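Local atomic coordinates of uncharacterized protein (Bacteroides fragilis, PDB entry 3EUR), a protein that is of unknown function but carries a thioredoxin-like domain, a fold often found in proteins of thiol-disulfide chemistry. Residues S72-P75 with D76-D80. Numbering follows the deposited sequence.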
loop_
_atom_site.group_PDB
_atom_site.type_symbol
_atom_site.label_atom_id
_atom_site.label_comp_id
_atom_site.label_asym_id
_atom_site.label_seq_id
_atom_site.Cartn_x
_atom_site.Cartn_y
_atom_site.Cartn_z
ATOM N N SER A 72 -1.377 0.524 3.426
ATOM C CA SER A 72 -0.219 1.387 3.397
ATOM C C SER A 72 0.904 0.780 4.213
ATOM O O SER A 72 0.687 0.307 5.349
ATOM C CB SER A 72 -0.546 2.751 3.946
ATOM O OG SER A 72 0.589 3.440 4.478
ATOM N N ILE A 73 2.109 0.781 3.679
ATOM C CA ILE A 73 3.261 0.197 4.354
ATOM C C ILE A 73 4.439 1.142 4.315
ATOM O O ILE A 73 4.867 1.580 3.230
ATOM C CB ILE A 73 3.638 -1.188 3.778
ATOM C CG1 ILE A 73 4.790 -1.836 4.553
ATOM C CG2 ILE A 73 3.999 -1.207 2.322
ATOM C CD1 ILE A 73 4.473 -2.134 6.050
ATOM N N TYR A 74 4.974 1.419 5.491
ATOM C CA TYR A 74 6.173 2.209 5.662
ATOM C C TYR A 74 7.353 1.302 5.868
ATOM O O TYR A 74 7.385 0.537 6.841
ATOM C CB TYR A 74 5.984 3.104 6.878
ATOM C CG TYR A 74 7.210 3.912 7.247
ATOM C CD1 TYR A 74 7.688 4.885 6.435
ATOM C CD2 TYR A 74 7.818 3.773 8.455
ATOM C CE1 TYR A 74 8.802 5.622 6.779
ATOM C CE2 TYR A 74 8.962 4.505 8.795
ATOM C CZ TYR A 74 9.421 5.440 7.966
ATOM O OH TYR A 74 10.536 6.183 8.300
ATOM N N PRO A 75 8.370 1.350 4.965
ATOM C CA PRO A 75 9.454 0.354 5.025
ATOM C C PRO A 75 10.744 0.859 5.657
ATOM O O PRO A 75 11.735 0.142 5.672
ATOM C CB PRO A 75 9.711 0.076 3.563
ATOM C CG PRO A 75 9.511 1.417 2.926
ATOM C CD PRO A 75 8.340 2.011 3.632
ATOM N N ASP A 76 10.756 2.092 6.082
ATOM C CA ASP A 76 11.989 2.752 6.585
ATOM C C ASP A 76 12.024 2.862 8.118
ATOM O O ASP A 76 11.229 2.242 8.809
ATOM C CB ASP A 76 12.152 4.109 5.928
ATOM C CG ASP A 76 12.380 4.021 4.423
ATOM O OD1 ASP A 76 13.018 3.051 3.985
ATOM O OD2 ASP A 76 11.853 4.908 3.707
ATOM N N GLU A 77 12.984 3.620 8.670
ATOM C CA GLU A 77 13.376 3.558 10.122
ATOM C C GLU A 77 12.745 4.573 11.038
ATOM O O GLU A 77 12.871 4.457 12.279
ATOM C CB GLU A 77 14.909 3.755 10.265
ATOM C CG GLU A 77 15.704 2.670 9.598
ATOM C CD GLU A 77 15.866 2.890 8.111
ATOM O OE1 GLU A 77 15.395 3.937 7.591
ATOM O OE2 GLU A 77 16.446 2.006 7.451
ATOM N N GLU A 78 12.096 5.601 10.505
ATOM C CA GLU A 78 11.664 6.731 11.327
ATOM C C GLU A 78 10.287 6.520 11.869
ATOM O O GLU A 78 9.324 7.228 11.499
ATOM C CB GLU A 78 11.742 8.046 10.543
ATOM C CG GLU A 78 13.094 8.325 10.041
ATOM C CD GLU A 78 14.066 8.438 11.191
ATOM O OE1 GLU A 78 13.747 9.168 12.160
ATOM O OE2 GLU A 78 15.097 7.752 11.151
ATOM N N LEU A 79 10.198 5.586 12.802
ATOM C CA LEU A 79 8.912 5.219 13.354
ATOM C C LEU A 79 8.233 6.414 14.009
ATOM O O LEU A 79 7.046 6.594 13.895
ATOM C CB LEU A 79 9.033 4.018 14.297
ATOM C CG LEU A 79 7.695 3.556 14.900
ATOM C CD1 LEU A 79 6.694 3.166 13.815
ATOM C CD2 LEU A 79 7.878 2.409 15.880
ATOM N N ASP A 80 8.988 7.236 14.741
ATOM C CA ASP A 80 8.360 8.370 15.401
ATOM C C ASP A 80 7.696 9.352 14.399
ATOM O O ASP A 80 6.623 9.893 14.646
ATOM C CB ASP A 80 9.377 9.052 16.354
ATOM C CG ASP A 80 9.607 8.231 17.637
ATOM O OD1 ASP A 80 8.981 7.164 17.779
ATOM O OD2 ASP A 80 10.366 8.657 18.543
#
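Asp76 lies across one face of the Tyr74 ring, its backbone N 3.9 Å above the ring plane and over its centre. Tyr74 holds CG anti to its backbone N (chi1 175°), which carries the ring alongside the 76-78 backbone, with CE2 3.2 Å from Asp76 O and CZ 3.7 Å from Asp76 CB. Ring and carboxylate planes are nearly perpendicular, and the two oxygens of Asp76 let one side chain serve two partners: OD2 takes a hydrogen bond from Asn40 ND2 and OD1 forms a salt bridge with Lys104 NZ. Glu77, exposed, points away from residues 72-75, and its OE2 forms a salt bridge with Lys104, which thus has two acidic partners. At Glu78 the backbone N-H reaches the ring edge, donating a bent hydrogen bond to Tyr74 OH (2.8 Å, 140°). A tyrosine fits here because its flat face takes the Asp76 backbone while its hydroxyl accepts this amide. Glu78 CB packs 3.2 Å from that hydroxyl, its carboxylate leading off to the surface. Glu78 centres an inverse gamma turn and occupies the N-cap position before Leu79, whose aliphatic side chain meets Tyr97. The turn links strand 68-74 to helix 79-85 in a beta-alpha-beta unit completed by strand 94-97, with Tyr74 meeting Trp82 of that helix.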